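Local coordinates for chloramphenicol acetyltransferase (Aliivibrio fischeri, PDB 6PXA), which belongs to the hexapeptide-repeat acyltransferases and probably transfers the acetyl group of acetyl-CoA to chloramphenicol, giving chloramphenicol 3-acetate, at residues V20-I25 / T41-A46; R48-D53 / F85-N90; D69-G74 / G120-G125; A146-R151 / S162-N167; E177-T182 / H207-E212. All coordinates share one frame; numbering follows the deposited sequence. Where two conformers were deposited one is given.

Interactions 1 to 3 form one neighbourhood of the left-handed beta-helix, their centres 10 to 12 Å apart and touching pairwise. Interaction 1 precedes interaction 2, whereas interactions 2 and 3 alternate along the chain, because successive coils feed more than one sheet. Interaction 3 lies in the parallel sheet with strands 71-73 and 122-124, interaction 2 in the one with 47-48 and 84-86, and interaction 4 in the remaining, mixed sheet, where 147-148 and 162-165 are parallel neighbours; its centre is about 17 Å from that of interaction 3. Interaction 5 pairs two C-terminal helices, its centre about 22 Å from that of interaction 4. Interaction 2 reaches the second subunit, interaction 5 the third, and interaction 4 both.

Interaction 1 (V20-I25 / T41-A46); sequences VKNPNI and TFEEQA
This is a side-chain-to-backbone contact in which the carboxylate of Glu43, on the short helix 42-46, fastens the loop that runs into strand 25-27. Lys21 N gives its hydrogen to OE1 of Glu43 at 3.0 Å, meeting that oxygen from above the carboxylate plane (41° out of it), and makes a second, weak bond to OE2. Asn22 N reaches OE2 of Glu43 at 2.7 Å on its syn lone pair, with a fairly straight N-H approach of 158°. Two consecutive amides thus grip one carboxylate, which limits its rotation. The chain of Glu43 puts the group there by staying extended beyond CG (chi2 -168°), so that it crosses straight to the loop.

The polar end is flanked by carbon. CG1 of Val20 lies 3.3 Å from OE2 of Glu43, and CD1 of Ile25 approaches the same oxygen to 3.6 Å while its side chain runs past Glu43 in the opposite direction. In this left-handed beta-helix, residues 22-25 make a type I turn just as the chain enters strand 25-27, and OD1 of Asn22 accepts from Asn24 N at 2.8 Å, an Asx turn. Across the contact the helix starts with a capping box, in which Glu44 N binds OG1 of Thr41 and Thr41 N binds OE1 of Glu44. Phe42 turns its ring inward past Val20, whose CG2 comes to 4.1 Å from Phe42 CD2, and packs on Ile73 and Tyr33.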
# COMPACT_ATOMS: atom_id res chain seq x y z
N VAL B 20 13.02 -18.80 -11.32
CA VAL B 20 13.76 -18.25 -10.18
C VAL B 20 15.20 -18.74 -10.18
O VAL B 20 15.48 -19.91 -10.49
CB VAL B 20 13.02 -18.61 -8.88
CG1 VAL B 20 13.90 -18.39 -7.68
CG2 VAL B 20 11.71 -17.79 -8.80
N LYS B 21 16.12 -17.85 -9.83
CA LYS B 21 17.54 -18.17 -9.87
C LYS B 21 18.27 -17.93 -8.56
O LYS B 21 19.35 -18.50 -8.36
CB LYS B 21 18.24 -17.37 -10.98
CG LYS B 21 17.69 -17.66 -12.37
CD LYS B 21 18.80 -17.57 -13.40
CE LYS B 21 18.38 -18.08 -14.77
NZ LYS B 21 19.58 -18.32 -15.64
N ASN B 22 17.72 -17.14 -7.65
CA ASN B 22 18.39 -16.86 -6.40
C ASN B 22 18.55 -18.16 -5.61
O ASN B 22 17.55 -18.81 -5.29
CB ASN B 22 17.59 -15.85 -5.59
CG ASN B 22 18.36 -15.29 -4.41
OD1 ASN B 22 19.21 -15.97 -3.83
ND2 ASN B 22 18.07 -14.04 -4.05
N PRO B 23 19.78 -18.55 -5.26
CA PRO B 23 19.95 -19.77 -4.46
C PRO B 23 19.23 -19.71 -3.12
O PRO B 23 19.05 -20.75 -2.48
CB PRO B 23 21.48 -19.88 -4.29
CG PRO B 23 22.01 -18.51 -4.53
CD PRO B 23 21.06 -17.87 -5.53
N ASN B 24 18.81 -18.53 -2.70
CA ASN B 24 18.17 -18.39 -1.41
C ASN B 24 16.66 -18.43 -1.51
O ASN B 24 15.97 -18.27 -0.49
CB ASN B 24 18.65 -17.11 -0.72
CG ASN B 24 20.07 -17.23 -0.22
OD1 ASN B 24 20.44 -18.25 0.38
ND2 ASN B 24 20.89 -16.22 -0.50
N ILE B 25 16.12 -18.72 -2.70
CA ILE B 25 14.69 -18.93 -2.89
C ILE B 25 14.46 -20.36 -3.34
O ILE B 25 15.21 -20.91 -4.15
CB ILE B 25 14.07 -17.96 -3.91
CG1 ILE B 25 14.39 -16.52 -3.56
CG2 ILE B 25 12.56 -18.10 -3.89
CD1 ILE B 25 13.84 -15.49 -4.59
N THR B 41 9.83 -8.62 -12.79
CA THR B 41 9.79 -10.03 -12.46
C THR B 41 9.63 -10.24 -10.96
O THR B 41 9.92 -9.36 -10.14
CB THR B 41 11.07 -10.76 -12.86
OG1 THR B 41 12.16 -10.28 -12.06
CG2 THR B 41 11.41 -10.58 -14.34
N PHE B 42 9.21 -11.46 -10.63
CA PHE B 42 9.05 -11.88 -9.24
C PHE B 42 10.31 -11.59 -8.42
O PHE B 42 10.24 -11.03 -7.32
CB PHE B 42 8.70 -13.37 -9.22
CG PHE B 42 8.49 -13.93 -7.84
CD1 PHE B 42 7.35 -13.64 -7.14
CD2 PHE B 42 9.42 -14.79 -7.28
CE1 PHE B 42 7.14 -14.17 -5.88
CE2 PHE B 42 9.22 -15.32 -6.02
CZ PHE B 42 8.08 -15.01 -5.31
N GLU B 43 11.50 -11.96 -8.94
CA GLU B 43 12.73 -11.79 -8.17
C GLU B 43 13.21 -10.35 -8.09
O GLU B 43 14.02 -10.04 -7.22
CB GLU B 43 13.87 -12.65 -8.75
CG GLU B 43 13.70 -14.12 -8.42
CD GLU B 43 14.96 -14.93 -8.72
OE1 GLU B 43 15.39 -14.96 -9.89
OE2 GLU B 43 15.52 -15.51 -7.78
N GLU B 44 12.75 -9.46 -8.96
CA GLU B 44 13.24 -8.10 -8.85
C GLU B 44 12.26 -7.16 -8.16
O GLU B 44 12.67 -6.08 -7.75
CB GLU B 44 13.63 -7.54 -10.21
CG GLU B 44 12.54 -7.48 -11.21
CD GLU B 44 13.08 -7.33 -12.62
OE1 GLU B 44 12.28 -7.05 -13.54
OE2 GLU B 44 14.30 -7.49 -12.81
N GLN B 45 11.01 -7.58 -7.93
CA GLN B 45 9.94 -6.70 -7.46
C GLN B 45 9.22 -7.25 -6.24
O GLN B 45 8.91 -6.50 -5.31
CB GLN B 45 8.94 -6.49 -8.63
CG GLN B 45 7.73 -5.64 -8.32
CD GLN B 45 8.08 -4.18 -8.13
OE1 GLN B 45 9.07 -3.71 -8.69
NE2 GLN B 45 7.29 -3.47 -7.35
N ALA B 46 8.94 -8.54 -6.21
CA ALA B 46 8.18 -9.17 -5.14
C ALA B 46 9.04 -9.63 -3.98
O ALA B 46 8.60 -9.58 -2.82
CB ALA B 46 7.41 -10.38 -5.70

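Interaction 2 (R48-D53 / F85-N90); sequences RYLLGD and FMMAGN
Tyr49 and Met86 come together through similar first torsions, chi1 -50° and -61°, which set CG of each opposite its own carbonyl carbon and let the two side chains run side by side in the same direction. Met86 then folds at chi2 and chi3, swinging its thioether back to the aromatic ring. SD sits in the plane of the Tyr49 ring, at its edge and 5.3 Å from the centroid, a Met-aromatic contact, and the methyl CE of Met86 lies 3.6 Å from Tyr49 CE2. At the root of the Tyr49 side chain, its CB packs on CB of Ala88, 3.7 Å away. Leu50 and Met87 also lie side by side, pointing the same way, with CB of Met87 4.0 Å from CD1 of Leu50.

Backbone bonds fix the level at which these side chains face one another. Arg48 N binds Phe85 O at 2.9 Å, and Met87 N binds Arg48 O at 2.7 Å, so Met86 is the parallel bridge partner of Arg48. Beyond Met87 the strand pairing stops and both chains turn off into loops.

Outside the two segments, Arg48 NE binds Gln45 O and its NH1 forms a salt bridge with Glu133 of the second subunit. Tyr49 meets Tyr37 of the same neighbour edge-to-face, while the side chain of Ala88 is about 4 Å from a bound taurocholic acid. Parallel pairing of adjacent coils, with loops leaving the strands toward a neighbouring subunit, is consistent with the trimeric left-handed beta-helix of the hexapeptide-repeat transferases.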
# COMPACT_ATOMS: atom_id res chain seq x y z
N ARG B 48 12.14 -9.05 -1.70
CA ARG B 48 12.91 -7.85 -1.43
C ARG B 48 13.92 -8.08 -0.32
O ARG B 48 13.61 -8.71 0.70
CB ARG B 48 12.01 -6.65 -1.07
CG ARG B 48 10.94 -6.39 -2.10
CD ARG B 48 10.21 -5.08 -1.86
NE ARG B 48 9.25 -4.79 -2.91
CZ ARG B 48 8.45 -3.72 -2.91
NH1 ARG B 48 8.53 -2.86 -1.90
NH2 ARG B 48 7.61 -3.52 -3.91
N TYR B 49 15.12 -7.55 -0.55
CA TYR B 49 16.23 -7.53 0.41
C TYR B 49 16.81 -8.91 0.63
O TYR B 49 17.36 -9.18 1.70
CB TYR B 49 15.83 -6.90 1.75
CG TYR B 49 15.14 -5.55 1.58
CD1 TYR B 49 15.87 -4.41 1.26
CD2 TYR B 49 13.75 -5.43 1.74
CE1 TYR B 49 15.26 -3.17 1.12
CE2 TYR B 49 13.12 -4.16 1.60
CZ TYR B 49 13.87 -3.06 1.27
OH TYR B 49 13.25 -1.81 1.12
N LEU B 50 16.70 -9.79 -0.36
CA LEU B 50 17.27 -11.15 -0.30
C LEU B 50 18.65 -11.17 -0.97
O LEU B 50 18.75 -11.13 -2.21
CB LEU B 50 16.33 -12.15 -0.95
CG LEU B 50 16.72 -13.60 -0.67
CD1 LEU B 50 16.83 -13.80 0.81
CD2 LEU B 50 15.66 -14.49 -1.21
N LEU B 51 19.71 -11.26 -0.16
CA LEU B 51 21.06 -11.36 -0.71
C LEU B 51 21.14 -12.46 -1.76
O LEU B 51 20.61 -13.55 -1.60
CB LEU B 51 22.09 -11.63 0.41
CG LEU B 51 22.41 -10.43 1.33
CD1 LEU B 51 23.39 -10.82 2.42
CD2 LEU B 51 22.97 -9.27 0.52
N GLY B 52 21.82 -12.15 -2.86
CA GLY B 52 21.98 -13.10 -3.94
C GLY B 52 21.08 -12.83 -5.12
O GLY B 52 21.19 -13.52 -6.13
N ASP B 53 20.23 -11.82 -5.02
CA ASP B 53 19.42 -11.41 -6.15
C ASP B 53 20.32 -10.66 -7.12
O ASP B 53 21.54 -10.59 -6.95
CB ASP B 53 18.22 -10.58 -5.67
CG ASP B 53 18.64 -9.32 -4.89
OD1 ASP B 53 19.86 -9.02 -4.78
OD2 ASP B 53 17.72 -8.62 -4.39
N PHE B 85 7.44 -10.01 -0.46
CA PHE B 85 8.11 -10.77 0.60
C PHE B 85 9.29 -9.95 1.11
O PHE B 85 10.26 -9.70 0.38
CB PHE B 85 8.56 -12.13 0.09
CG PHE B 85 7.41 -12.96 -0.42
CD1 PHE B 85 6.66 -13.73 0.46
CD2 PHE B 85 7.06 -12.94 -1.76
CE1 PHE B 85 5.59 -14.48 -0.00
CE2 PHE B 85 5.99 -13.67 -2.24
CZ PHE B 85 5.25 -14.45 -1.34
N MET B 86 9.21 -9.52 2.35
CA MET B 86 10.29 -8.73 2.93
C MET B 86 11.32 -9.66 3.55
O MET B 86 11.00 -10.41 4.48
CB MET B 86 9.75 -7.75 3.95
CG MET B 86 8.74 -6.74 3.33
SD MET B 86 9.44 -5.51 2.25
CE MET B 86 10.07 -4.37 3.49
N MET B 87 12.55 -9.63 3.04
CA MET B 87 13.58 -10.50 3.57
C MET B 87 14.55 -9.66 4.38
O MET B 87 14.28 -8.48 4.64
CB MET B 87 14.23 -11.29 2.43
CG MET B 87 13.22 -12.15 1.60
SD MET B 87 12.19 -13.24 2.61
CE MET B 87 13.40 -14.50 3.10
N ALA B 88 15.67 -10.27 4.79
CA ALA B 88 16.77 -9.63 5.53
C ALA B 88 16.39 -9.23 6.95
O ALA B 88 17.00 -8.31 7.52
CB ALA B 88 17.32 -8.41 4.77
N GLY B 89 15.42 -9.91 7.55
CA GLY B 89 15.18 -9.72 8.98
C GLY B 89 14.98 -8.28 9.37
O GLY B 89 14.23 -7.53 8.72
N ASN B 90 15.65 -7.86 10.43
CA ASN B 90 15.51 -6.48 10.89
C ASN B 90 16.35 -5.50 10.09
O ASN B 90 16.41 -4.33 10.46
CB ASN B 90 15.88 -6.37 12.37
CG ASN B 90 17.38 -6.65 12.65
OD1 ASN B 90 18.13 -7.05 11.76
ND2 ASN B 90 17.79 -6.43 13.89

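Interaction 3 (D69-G74 / G120-G125); sequences DKLRIG and GDTIVG
Leu71 packs against Thr122 on the buried face of strands 71-73 and 122-124, whose axes approach to 4.7 Å and run nearly parallel (5°). On this side CD1 of Leu71 touches CG2 of Thr122 at 3.8 Å, and Ile73 lies alongside Val124. Phe85 and Met87 close over this face as the apolar interior of the coil.

The backbone keeps the strands in step: Thr122 N binds Lys70 O, Arg72 N binds Thr122 O at 2.8 Å, and Val124 N binds Arg72 O at 2.7 Å. This one-for-one parallel register is that of neighbouring coils in a left-handed beta-helix, the fold of the hexapeptide-repeat family.

The opposite face, with Arg72 and Ile123, is more exposed to solvent and is held by a salt bridge. Arg72 bends at chi3 (-127°) to bring its guanidinium side-on to Asp121, giving two N-H groups to one oxygen: NE to OD2 at 2.8 Å and NH1 to OD2 at 2.9 Å. OD2 lies in the guanidinium plane, whereas the carboxylate is turned 87° to it and is met on its anti side. CD1 of Ile123 covers one face of the guanidinium. OD1 of Asp121 takes the amide of Lys70 at 2.9 Å, so both carboxylate oxygens are engaged, while the Lys70 side chain extends away into solvent. At the N-terminal end of the pair Asp69 OD1 bonds weakly to Gly120 N, and OD2 to Ala119 N.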
# COMPACT_ATOMS: atom_id res chain seq x y z
N ASP B 69 18.32 -15.54 5.91
CA ASP B 69 16.95 -16.05 5.88
C ASP B 69 16.55 -16.39 4.44
O ASP B 69 16.82 -15.65 3.49
CB ASP B 69 15.97 -15.02 6.48
CG ASP B 69 16.21 -14.79 7.98
OD1 ASP B 69 16.61 -15.75 8.69
OD2 ASP B 69 16.09 -13.63 8.44
N LYS B 70 15.91 -17.54 4.28
CA LYS B 70 15.52 -18.03 2.97
C LYS B 70 14.01 -17.86 2.79
O LYS B 70 13.25 -17.79 3.76
CB LYS B 70 15.94 -19.49 2.77
CG LYS B 70 17.46 -19.67 2.57
CD LYS B 70 17.89 -21.12 2.53
CE LYS B 70 19.39 -21.21 2.89
NZ LYS B 70 19.90 -22.61 3.03
N LEU B 71 13.59 -17.80 1.53
CA LEU B 71 12.18 -17.71 1.16
C LEU B 71 11.78 -19.04 0.51
O LEU B 71 12.30 -19.39 -0.56
CB LEU B 71 11.93 -16.53 0.22
CG LEU B 71 10.56 -16.55 -0.47
CD1 LEU B 71 9.44 -16.43 0.56
CD2 LEU B 71 10.44 -15.49 -1.55
N ARG B 72 10.87 -19.77 1.13
CA ARG B 72 10.46 -21.08 0.62
C ARG B 72 8.97 -21.03 0.31
O ARG B 72 8.15 -20.70 1.18
CB ARG B 72 10.78 -22.19 1.63
CG ARG B 72 12.17 -22.12 2.22
CD ARG B 72 12.45 -23.45 2.96
NE ARG B 72 12.88 -23.26 4.34
CZ ARG B 72 12.52 -24.06 5.36
NH1 ARG B 72 12.96 -23.81 6.59
NH2 ARG B 72 11.70 -25.08 5.15
N ILE B 73 8.61 -21.36 -0.93
CA ILE B 73 7.23 -21.32 -1.40
C ILE B 73 6.86 -22.72 -1.90
O ILE B 73 7.67 -23.40 -2.54
CB ILE B 73 7.05 -20.27 -2.51
CG1 ILE B 73 7.26 -18.86 -1.93
CG2 ILE B 73 5.69 -20.39 -3.14
CD1 ILE B 73 7.44 -17.76 -2.99
N GLY B 74 5.65 -23.15 -1.54
CA GLY B 74 5.20 -24.49 -1.83
C GLY B 74 4.72 -24.63 -3.26
O GLY B 74 5.09 -23.87 -4.15
N GLY B 120 14.59 -15.87 10.67
CA GLY B 120 14.19 -17.18 10.22
C GLY B 120 13.59 -17.11 8.84
O GLY B 120 13.24 -16.04 8.32
N ASP B 121 13.43 -18.29 8.24
CA ASP B 121 12.91 -18.38 6.88
C ASP B 121 11.46 -17.89 6.78
O ASP B 121 10.65 -18.03 7.71
CB ASP B 121 12.96 -19.82 6.38
CG ASP B 121 14.39 -20.32 6.14
OD1 ASP B 121 15.38 -19.54 6.27
OD2 ASP B 121 14.53 -21.52 5.78
N THR B 122 11.13 -17.32 5.63
CA THR B 122 9.74 -17.07 5.25
C THR B 122 9.25 -18.29 4.48
O THR B 122 9.84 -18.66 3.46
CB THR B 122 9.61 -15.80 4.41
OG1 THR B 122 10.01 -14.68 5.21
CG2 THR B 122 8.17 -15.58 3.99
N ILE B 123 8.22 -18.94 5.00
CA ILE B 123 7.71 -20.17 4.42
C ILE B 123 6.27 -19.92 4.01
O ILE B 123 5.45 -19.52 4.84
CB ILE B 123 7.79 -21.34 5.40
CG1 ILE B 123 9.22 -21.49 5.91
CG2 ILE B 123 7.34 -22.61 4.72
CD1 ILE B 123 9.39 -22.55 6.98
N VAL B 124 5.97 -20.18 2.74
CA VAL B 124 4.60 -20.25 2.24
C VAL B 124 4.31 -21.70 1.88
O VAL B 124 5.04 -22.32 1.09
CB VAL B 124 4.38 -19.31 1.05
CG1 VAL B 124 2.92 -19.38 0.60
CG2 VAL B 124 4.73 -17.87 1.44
N GLY B 125 3.27 -22.27 2.49
CA GLY B 125 2.92 -23.66 2.27
C GLY B 125 2.29 -23.86 0.90
O GLY B 125 2.44 -23.01 0.02

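Interaction 4 (A146-R151 / S162-N167); sequences AIIGAR and SVVVGN
The flat groups between Ile147 and Val163 are peptide units, and the sheet they build carries Ile147 and Val163 on one face, Ile148 and Val164 on the other. This is a parallel strand pair between successive coils of the left-handed beta-helix, near the C-terminal end of the repeats, with strand 169-173 running antiparallel beyond 162-165. Ile147 N binds Ser162 O at 2.8 Å, Val164 N binds Ile147 O at 2.9 Å, and Gly149 N binds Val164 O at 2.7 Å.

CD1 of Ile147 and CG2 of Val163 lie side by side, 4.2 Å apart; Ile147 also packs on Ala95 of the third subunit, and Val163 on Val171. On the inner face CD1 of Ile148, bent back at chi2 (-50°), reaches CB of Val164, and both pack on Ile154. Gly149 lets the strands stay close where Val165 arrives, its CG1 lying 4.1 Å from Gly149 CA.

Beyond Gly149 the chains diverge. NE of Arg151 forms a salt bridge with Glu133 of its own chain, and NH1 a hydrogen bond with Glu133 O of the third subunit. A single water bridges the opening, donating to Ala150 O at 2.6 Å and accepting from Gly166 N at 2.9 Å.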
# COMPACT_ATOMS: atom_id res chain seq x y z
N ALA B 146 -4.00 -21.46 2.94
CA ALA B 146 -4.41 -20.13 3.39
C ALA B 146 -4.73 -19.19 2.23
O ALA B 146 -4.30 -19.38 1.09
CB ALA B 146 -3.33 -19.49 4.27
N ILE B 147 -5.49 -18.14 2.55
CA ILE B 147 -5.75 -17.05 1.62
C ILE B 147 -5.33 -15.77 2.31
O ILE B 147 -5.77 -15.51 3.44
CB ILE B 147 -7.23 -16.97 1.18
CG1 ILE B 147 -7.61 -18.21 0.39
CG2 ILE B 147 -7.48 -15.75 0.34
CD1 ILE B 147 -9.09 -18.37 0.23
N ILE B 148 -4.45 -15.01 1.67
CA ILE B 148 -4.00 -13.72 2.16
C ILE B 148 -4.73 -12.66 1.34
O ILE B 148 -4.64 -12.65 0.10
CB ILE B 148 -2.48 -13.56 2.07
CG1 ILE B 148 -1.73 -14.67 2.81
CG2 ILE B 148 -2.05 -12.17 2.60
CD1 ILE B 148 -2.22 -14.90 4.26
N GLY B 149 -5.46 -11.79 2.01
CA GLY B 149 -6.23 -10.78 1.29
C GLY B 149 -5.34 -9.76 0.60
O GLY B 149 -4.19 -9.53 0.99
N ALA B 150 -5.90 -9.13 -0.44
CA ALA B 150 -5.23 -8.00 -1.06
C ALA B 150 -4.88 -6.98 0.02
O ALA B 150 -5.67 -6.75 0.94
CB ALA B 150 -6.14 -7.36 -2.13
N ARG B 151 -3.66 -6.45 -0.04
CA ARG B 151 -3.16 -5.39 0.85
C ARG B 151 -2.96 -5.85 2.29
O ARG B 151 -2.61 -5.02 3.15
CB ARG B 151 -4.09 -4.15 0.84
CG ARG B 151 -3.93 -3.20 -0.36
CD ARG B 151 -2.59 -2.46 -0.36
NE ARG B 151 -2.44 -1.66 -1.57
CZ ARG B 151 -3.06 -0.49 -1.79
NH1 ARG B 151 -3.86 0.04 -0.87
NH2 ARG B 151 -2.87 0.18 -2.93
N SER B 162 -6.69 -20.73 6.71
CA SER B 162 -7.16 -19.45 7.21
C SER B 162 -7.29 -18.42 6.08
O SER B 162 -6.52 -18.43 5.11
CB SER B 162 -6.20 -18.92 8.29
OG SER B 162 -6.38 -19.61 9.52
N VAL B 163 -8.24 -17.50 6.24
CA VAL B 163 -8.34 -16.30 5.40
C VAL B 163 -7.97 -15.09 6.25
O VAL B 163 -8.61 -14.84 7.28
CB VAL B 163 -9.75 -16.14 4.81
CG1 VAL B 163 -9.81 -14.95 3.84
CG2 VAL B 163 -10.19 -17.43 4.16
N VAL B 164 -6.98 -14.32 5.81
CA VAL B 164 -6.40 -13.26 6.64
C VAL B 164 -6.32 -11.99 5.81
O VAL B 164 -5.84 -12.01 4.67
CB VAL B 164 -5.00 -13.64 7.19
CG1 VAL B 164 -4.52 -12.63 8.26
CG2 VAL B 164 -5.02 -15.07 7.75
N VAL B 165 -6.81 -10.89 6.37
CA VAL B 165 -6.79 -9.59 5.70
C VAL B 165 -6.20 -8.55 6.66
O VAL B 165 -6.10 -8.77 7.86
CB VAL B 165 -8.19 -9.12 5.24
CG1 VAL B 165 -8.87 -10.17 4.38
CG2 VAL B 165 -9.08 -8.85 6.44
N GLY B 166 -5.86 -7.40 6.09
CA GLY B 166 -5.49 -6.27 6.92
C GLY B 166 -4.35 -6.60 7.87
O GLY B 166 -3.39 -7.32 7.53
N ASN B 167 -4.48 -6.11 9.10
CA ASN B 167 -3.45 -6.25 10.13
C ASN B 167 -3.61 -7.59 10.87
O ASN B 167 -4.05 -7.68 12.02
CB ASN B 167 -3.52 -5.04 11.07
CG ASN B 167 -2.45 -5.04 12.16
OD1 ASN B 167 -1.48 -5.80 12.12
ND2 ASN B 167 -2.63 -4.17 13.15
O HOH W 1 -6.34 -6.44 3.40

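Interaction 5 (E177-T182 / H207-E212); sequences ENLIQT and HIEELE
Ile208 pushes its side chain against Leu179, so that CD1 of Ile208 lies 3.7 Å from CB of Leu179 and 4.1 Å from its CD1. The other branch of Ile208 works a turn further along, with CG2 4.0 Å from CG2 of Thr182. That methyl is also met by Glu212, whose CB and CG each lie 3.9 Å from it as the two side chains cross at about a right angle. Glu209 adds a peripheral touch, its CG 4.3 Å from CD2 of Leu179.

The threonine owes its presentation to a bond within its own helix. With chi1 at -73°, OG1 of Thr182 donates to Asn178 O at 3.2 Å, while Thr182 N approaches that oxygen from the opposite face of its plane; the methyl is left turned to the partner helix. Helix 208-212 begins after the N-cap position of His207; the axes of the two short segments approach to 10.4 Å, at 34° between their directions.

Further out, Ile208 also rests on Phe175 and Leu183, and Ile98 of the third subunit packs on it, so this C-terminal helical region meets the neighbouring subunit. Glu210 takes no part in the contact; it is a magnesium ligand in a structure of this protein, though no ion is bound to this chain. The closest contacts are carbon to carbon: van der Waals packing rather than hydrogen bonding joins these helices, with Glu209 and Glu212 contributing mainly their aliphatic parts.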
# COMPACT_ATOMS: atom_id res chain seq x y z
N GLU B 177 -13.05 -27.76 10.84
CA GLU B 177 -11.78 -28.29 11.35
C GLU B 177 -11.55 -29.73 10.91
O GLU B 177 -10.44 -30.10 10.51
CB GLU B 177 -11.73 -28.19 12.87
CG GLU B 177 -11.60 -26.77 13.42
CD GLU B 177 -10.27 -26.12 13.06
OE1 GLU B 177 -9.27 -26.84 12.87
OE2 GLU B 177 -10.23 -24.88 12.97
N ASN B 178 -12.59 -30.56 10.97
CA ASN B 178 -12.42 -31.97 10.63
C ASN B 178 -11.96 -32.14 9.19
O ASN B 178 -11.10 -32.97 8.90
CB ASN B 178 -13.72 -32.73 10.88
CG ASN B 178 -14.11 -32.76 12.35
OD1 ASN B 178 -13.28 -32.48 13.22
ND2 ASN B 178 -15.36 -33.11 12.64
N LEU B 179 -12.52 -31.33 8.28
CA LEU B 179 -12.16 -31.42 6.87
C LEU B 179 -10.80 -30.80 6.59
O LEU B 179 -10.06 -31.30 5.73
CB LEU B 179 -13.22 -30.72 6.02
CG LEU B 179 -14.64 -31.26 6.18
CD1 LEU B 179 -15.58 -30.44 5.33
CD2 LEU B 179 -14.74 -32.74 5.82
N ILE B 180 -10.47 -29.69 7.25
CA ILE B 180 -9.11 -29.16 7.20
C ILE B 180 -8.12 -30.24 7.59
O ILE B 180 -7.13 -30.48 6.89
CB ILE B 180 -8.97 -27.93 8.12
CG1 ILE B 180 -9.77 -26.75 7.59
CG2 ILE B 180 -7.50 -27.54 8.28
CD1 ILE B 180 -9.51 -25.48 8.38
N GLN B 181 -8.36 -30.90 8.73
CA GLN B 181 -7.45 -31.95 9.18
C GLN B 181 -7.30 -33.03 8.12
O GLN B 181 -6.22 -33.59 7.94
CB GLN B 181 -7.96 -32.55 10.48
CG GLN B 181 -7.00 -32.39 11.64
CD GLN B 181 -6.91 -33.65 12.48
OE1 GLN B 181 -5.92 -34.38 12.42
NE2 GLN B 181 -7.96 -33.92 13.26
N THR B 182 -8.39 -33.31 7.40
CA THR B 182 -8.36 -34.33 6.36
C THR B 182 -7.44 -33.92 5.21
O THR B 182 -6.58 -34.69 4.78
CB THR B 182 -9.78 -34.60 5.86
OG1 THR B 182 -10.49 -35.33 6.87
CG2 THR B 182 -9.77 -35.39 4.57
N HIS B 207 -16.12 -30.96 -2.41
CA HIS B 207 -16.35 -32.31 -1.88
C HIS B 207 -15.04 -32.90 -1.39
O HIS B 207 -14.43 -33.76 -2.03
CB HIS B 207 -17.00 -33.19 -2.94
CG HIS B 207 -18.39 -32.76 -3.29
ND1 HIS B 207 -19.46 -32.96 -2.44
CD2 HIS B 207 -18.88 -32.12 -4.37
CE1 HIS B 207 -20.55 -32.48 -2.99
NE2 HIS B 207 -20.23 -31.96 -4.17
N ILE B 208 -14.63 -32.45 -0.21
CA ILE B 208 -13.41 -32.97 0.42
C ILE B 208 -13.52 -34.47 0.69
O ILE B 208 -12.55 -35.21 0.54
CB ILE B 208 -13.10 -32.18 1.71
CG1 ILE B 208 -12.69 -30.74 1.35
CG2 ILE B 208 -12.06 -32.88 2.55
CD1 ILE B 208 -12.60 -29.83 2.53
N GLU B 209 -14.71 -34.93 1.08
CA GLU B 209 -14.88 -36.34 1.43
C GLU B 209 -14.73 -37.25 0.22
O GLU B 209 -14.18 -38.35 0.33
CB GLU B 209 -16.23 -36.56 2.10
CG GLU B 209 -16.32 -35.95 3.48
CD GLU B 209 -17.59 -36.35 4.20
OE1 GLU B 209 -18.44 -37.02 3.58
OE2 GLU B 209 -17.73 -36.00 5.39
N GLU B 210 -15.23 -36.81 -0.94
CA GLU B 210 -14.92 -37.51 -2.19
C GLU B 210 -13.41 -37.56 -2.40
O GLU B 210 -12.85 -38.61 -2.73
CB GLU B 210 -15.59 -36.82 -3.38
CG GLU B 210 -17.01 -37.24 -3.67
CD GLU B 210 -17.54 -36.61 -4.95
OE1 GLU B 210 -18.15 -35.52 -4.90
OE2 GLU B 210 -17.34 -37.20 -6.03
N LEU B 211 -12.73 -36.43 -2.21
CA LEU B 211 -11.28 -36.42 -2.36
C LEU B 211 -10.63 -37.43 -1.41
O LEU B 211 -9.71 -38.16 -1.81
CB LEU B 211 -10.74 -35.01 -2.11
CG LEU B 211 -9.30 -34.84 -2.59
CD1 LEU B 211 -9.24 -34.95 -4.10
CD2 LEU B 211 -8.67 -33.51 -2.13
N GLU B 212 -11.12 -37.50 -0.17
CA GLU B 212 -10.54 -38.41 0.81
C GLU B 212 -10.76 -39.86 0.41
O GLU B 212 -9.90 -40.71 0.67
CB GLU B 212 -11.13 -38.14 2.20
CG GLU B 212 -10.54 -38.97 3.31
CD GLU B 212 -11.37 -38.95 4.58
OE1 GLU B 212 -12.57 -38.60 4.52
OE2 GLU B 212 -10.83 -39.30 5.64